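PDB 6TFO: copper-containing nitrite reductase from Hyphomicrobium denitrificans 1NES1, which probably reduces nitrite to nitric oxide at copper centres, taking its electrons from a cytochrome c. Local coordinates for residues Q55-T67 / G126-R138. Numbering follows the deposited sequence.
Sequences QVNPKLVVHEGET and GMQGVLQVVPGNR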
# COMPACT_ATOMS: atom_id res chain seq x y z
N GLN C 55 12.02 -17.26 11.25
CA GLN C 55 12.61 -18.57 10.85
C GLN C 55 11.51 -19.44 10.23
O GLN C 55 10.38 -19.41 10.72
CB GLN C 55 13.21 -19.30 12.04
CG GLN C 55 14.36 -18.56 12.68
CD GLN C 55 14.91 -19.36 13.84
OE1 GLN C 55 14.71 -20.57 13.94
NE2 GLN C 55 15.60 -18.68 14.75
N VAL C 56 11.84 -20.21 9.20
CA VAL C 56 10.83 -21.06 8.52
C VAL C 56 10.96 -22.45 9.15
O VAL C 56 12.12 -22.86 9.41
CB VAL C 56 10.93 -21.05 6.97
CG1 VAL C 56 11.78 -19.90 6.45
CG2 VAL C 56 11.39 -22.36 6.39
N ASN C 57 9.83 -23.10 9.41
CA ASN C 57 9.75 -24.41 10.10
C ASN C 57 10.75 -24.42 11.26
O ASN C 57 11.60 -25.32 11.35
CB ASN C 57 9.94 -25.54 9.09
CG ASN C 57 8.82 -25.57 8.07
OD1 ASN C 57 7.69 -25.18 8.40
ND2 ASN C 57 9.12 -25.99 6.84
N PRO C 58 10.64 -23.47 12.22
CA PRO C 58 11.64 -23.31 13.28
C PRO C 58 11.69 -24.54 14.18
O PRO C 58 10.65 -25.15 14.42
CB PRO C 58 11.19 -22.09 14.09
CG PRO C 58 9.71 -22.00 13.79
CD PRO C 58 9.54 -22.51 12.37
N LYS C 59 12.90 -24.87 14.66
CA LYS C 59 13.09 -25.88 15.71
C LYS C 59 12.57 -25.26 17.02
O LYS C 59 13.02 -24.15 17.38
CB LYS C 59 14.55 -26.33 15.80
CG LYS C 59 14.80 -27.43 16.82
CD LYS C 59 16.25 -27.75 17.02
CE LYS C 59 16.71 -28.86 16.11
NZ LYS C 59 17.99 -29.45 16.56
N LEU C 60 11.62 -25.95 17.67
CA LEU C 60 11.05 -25.54 18.97
C LEU C 60 11.80 -26.30 20.07
O LEU C 60 11.54 -27.51 20.26
CB LEU C 60 9.56 -25.86 18.94
CG LEU C 60 8.79 -25.28 17.75
CD1 LEU C 60 7.30 -25.48 17.93
CD2 LEU C 60 9.09 -23.80 17.53
N VAL C 61 12.76 -25.63 20.72
CA VAL C 61 13.60 -26.27 21.79
C VAL C 61 12.91 -26.07 23.14
O VAL C 61 12.69 -24.92 23.56
CB VAL C 61 15.04 -25.74 21.81
CG1 VAL C 61 15.79 -26.25 23.03
CG2 VAL C 61 15.79 -26.10 20.53
N VAL C 62 12.59 -27.19 23.78
CA VAL C 62 11.90 -27.26 25.10
C VAL C 62 12.66 -28.25 25.97
O VAL C 62 13.30 -29.15 25.42
CB VAL C 62 10.41 -27.62 24.97
CG1 VAL C 62 9.68 -26.70 24.01
CG2 VAL C 62 10.17 -29.07 24.61
N HIS C 63 12.62 -28.06 27.29
CA HIS C 63 13.30 -28.93 28.28
C HIS C 63 12.28 -29.91 28.86
O HIS C 63 11.10 -29.53 29.01
CB HIS C 63 14.04 -28.06 29.29
CG HIS C 63 15.24 -27.37 28.73
ND1 HIS C 63 16.52 -27.84 28.92
CD2 HIS C 63 15.36 -26.25 27.98
CE1 HIS C 63 17.38 -27.04 28.32
NE2 HIS C 63 16.69 -26.05 27.74
N GLU C 64 12.71 -31.15 29.10
CA GLU C 64 11.89 -32.26 29.65
C GLU C 64 10.98 -31.72 30.77
O GLU C 64 11.47 -31.00 31.63
CB GLU C 64 12.79 -33.37 30.19
CG GLU C 64 12.04 -34.58 30.69
CD GLU C 64 12.85 -35.86 30.73
OE1 GLU C 64 14.08 -35.75 31.02
OE2 GLU C 64 12.29 -36.94 30.41
N GLY C 65 9.69 -32.05 30.72
CA GLY C 65 8.73 -31.70 31.77
C GLY C 65 8.19 -30.28 31.65
O GLY C 65 7.29 -29.95 32.44
N GLU C 66 8.67 -29.46 30.72
CA GLU C 66 8.08 -28.11 30.53
C GLU C 66 6.69 -28.26 29.90
O GLU C 66 6.42 -29.28 29.22
CB GLU C 66 8.97 -27.21 29.67
CG GLU C 66 10.21 -26.70 30.39
CD GLU C 66 11.07 -25.74 29.57
OE1 GLU C 66 11.10 -25.89 28.35
OE2 GLU C 66 11.70 -24.85 30.13
N THR C 67 5.80 -27.32 30.21
CA THR C 67 4.49 -27.16 29.54
C THR C 67 4.72 -26.29 28.31
O THR C 67 5.37 -25.24 28.44
CB THR C 67 3.43 -26.56 30.46
OG1 THR C 67 3.21 -27.50 31.52
CG2 THR C 67 2.10 -26.32 29.79
N GLY C 126 5.65 -28.84 2.42
CA GLY C 126 6.70 -28.25 3.29
C GLY C 126 6.27 -27.95 4.72
O GLY C 126 7.14 -27.50 5.50
N MET C 127 4.99 -28.15 5.09
CA MET C 127 4.49 -27.75 6.44
C MET C 127 4.92 -28.80 7.48
O MET C 127 4.14 -29.72 7.79
CB MET C 127 2.98 -27.56 6.44
CG MET C 127 2.55 -26.41 5.56
SD MET C 127 0.92 -25.80 5.96
CE MET C 127 1.28 -24.71 7.33
N GLN C 128 6.14 -28.67 7.98
CA GLN C 128 6.75 -29.64 8.93
C GLN C 128 8.02 -29.06 9.56
O GLN C 128 8.85 -28.53 8.81
CB GLN C 128 7.05 -30.97 8.24
CG GLN C 128 8.03 -31.81 9.01
CD GLN C 128 8.27 -33.16 8.39
OE1 GLN C 128 7.34 -33.87 8.02
NE2 GLN C 128 9.54 -33.53 8.31
N GLY C 129 8.11 -29.13 10.90
CA GLY C 129 9.31 -28.76 11.68
C GLY C 129 9.53 -29.75 12.80
O GLY C 129 8.69 -30.70 12.94
N VAL C 130 10.58 -29.56 13.59
CA VAL C 130 10.87 -30.48 14.72
C VAL C 130 10.69 -29.72 16.04
O VAL C 130 11.11 -28.52 16.15
CB VAL C 130 12.23 -31.20 14.58
CG1 VAL C 130 12.73 -31.19 13.14
CG2 VAL C 130 13.29 -30.66 15.51
N LEU C 131 9.99 -30.37 16.97
CA LEU C 131 10.03 -30.09 18.42
C LEU C 131 11.22 -30.84 19.00
O LEU C 131 11.25 -32.07 18.86
CB LEU C 131 8.72 -30.59 19.03
CG LEU C 131 8.59 -30.44 20.55
CD1 LEU C 131 8.39 -28.98 20.93
CD2 LEU C 131 7.45 -31.30 21.08
N GLN C 132 12.18 -30.15 19.61
CA GLN C 132 13.29 -30.83 20.32
C GLN C 132 13.10 -30.68 21.83
O GLN C 132 13.18 -29.53 22.32
CB GLN C 132 14.68 -30.33 19.93
CG GLN C 132 15.65 -31.50 19.86
CD GLN C 132 17.10 -31.12 19.94
OE1 GLN C 132 17.47 -29.94 19.84
NE2 GLN C 132 17.92 -32.14 20.11
N VAL C 133 12.86 -31.81 22.50
CA VAL C 133 12.74 -31.94 23.98
C VAL C 133 14.08 -32.46 24.52
O VAL C 133 14.43 -33.62 24.25
CB VAL C 133 11.57 -32.86 24.35
CG1 VAL C 133 11.33 -32.87 25.85
CG2 VAL C 133 10.30 -32.50 23.60
N VAL C 134 14.78 -31.59 25.26
CA VAL C 134 16.18 -31.77 25.73
C VAL C 134 16.14 -32.08 27.22
O VAL C 134 15.31 -31.53 27.95
CB VAL C 134 16.97 -30.48 25.44
CG1 VAL C 134 18.06 -30.21 26.46
CG2 VAL C 134 17.53 -30.51 24.03
N PRO C 135 17.01 -32.98 27.73
CA PRO C 135 17.03 -33.29 29.16
C PRO C 135 17.54 -32.07 29.95
O PRO C 135 18.19 -31.21 29.37
CB PRO C 135 17.95 -34.51 29.26
CG PRO C 135 18.89 -34.34 28.08
CD PRO C 135 18.02 -33.74 26.99
N GLY C 136 17.21 -32.03 31.24
CA GLY C 136 17.74 -31.03 32.17
C GLY C 136 16.97 -29.72 32.12
O GLY C 136 16.16 -29.54 31.19
N ASN C 137 17.25 -28.84 33.07
CA ASN C 137 16.52 -27.57 33.31
C ASN C 137 17.05 -26.50 32.37
O ASN C 137 18.26 -26.46 32.15
CB ASN C 137 16.65 -27.09 34.75
CG ASN C 137 15.89 -27.95 35.74
OD1 ASN C 137 15.19 -28.90 35.38
ND2 ASN C 137 16.01 -27.61 37.01
N ARG C 138 16.16 -25.70 31.82
CA ARG C 138 16.46 -24.50 31.00
C ARG C 138 17.39 -23.57 31.81
O ARG C 138 17.03 -23.26 32.93
CB ARG C 138 15.13 -23.82 30.65
CG ARG C 138 15.25 -22.53 29.86
CD ARG C 138 13.89 -22.05 29.40
NE ARG C 138 13.15 -23.07 28.67
CZ ARG C 138 13.12 -23.21 27.34
NH1 ARG C 138 13.82 -22.41 26.56
NH2 ARG C 138 12.42 -24.17 26.79
O HOH W 1 12.28 -27.73 12.26
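Arg138 meets Glu66 side-on, a bidentate salt bridge closing the end of a strand pair. Carboxylate and guanidinium are nearly coplanar (2° apart): NE reaches Glu66 OE2 at 2.7 Å, NH2 binds OE1, and both oxygens use their syn lone pairs. Glu66 OE1 also accepts a hydrogen bond from the backbone N of His63, which arrives from above the carboxylate plane. A glutamine in place of Glu66 would probably leave the arginine's charge without its mate and set an NH2 against one of its N-H donors. The arginine backbone lies over the imidazole of His63, its CA 3.6 Å from the ring centroid in a CH-pi contact, while the guanidinium is turned steeply (77°) to the ring. CG of His63, anti to the carbonyl carbon (chi1 -71°), turns the ring so that ND1 donates to Gly136 O (2.9 Å), a bent bond from above the carbonyl plane. These groups finish the parallel pairing of strands 60-63 and 128-134 in the N-terminal cupredoxin domain, whose type 1 copper is held by Met127 with His80, Cys117 and His122. On the inner face, Val62 CG2 meets Val133 CG2 at 3.6 Å. Toward the copper end, Asn57 ND2 donates to Gly126 O (2.8 Å).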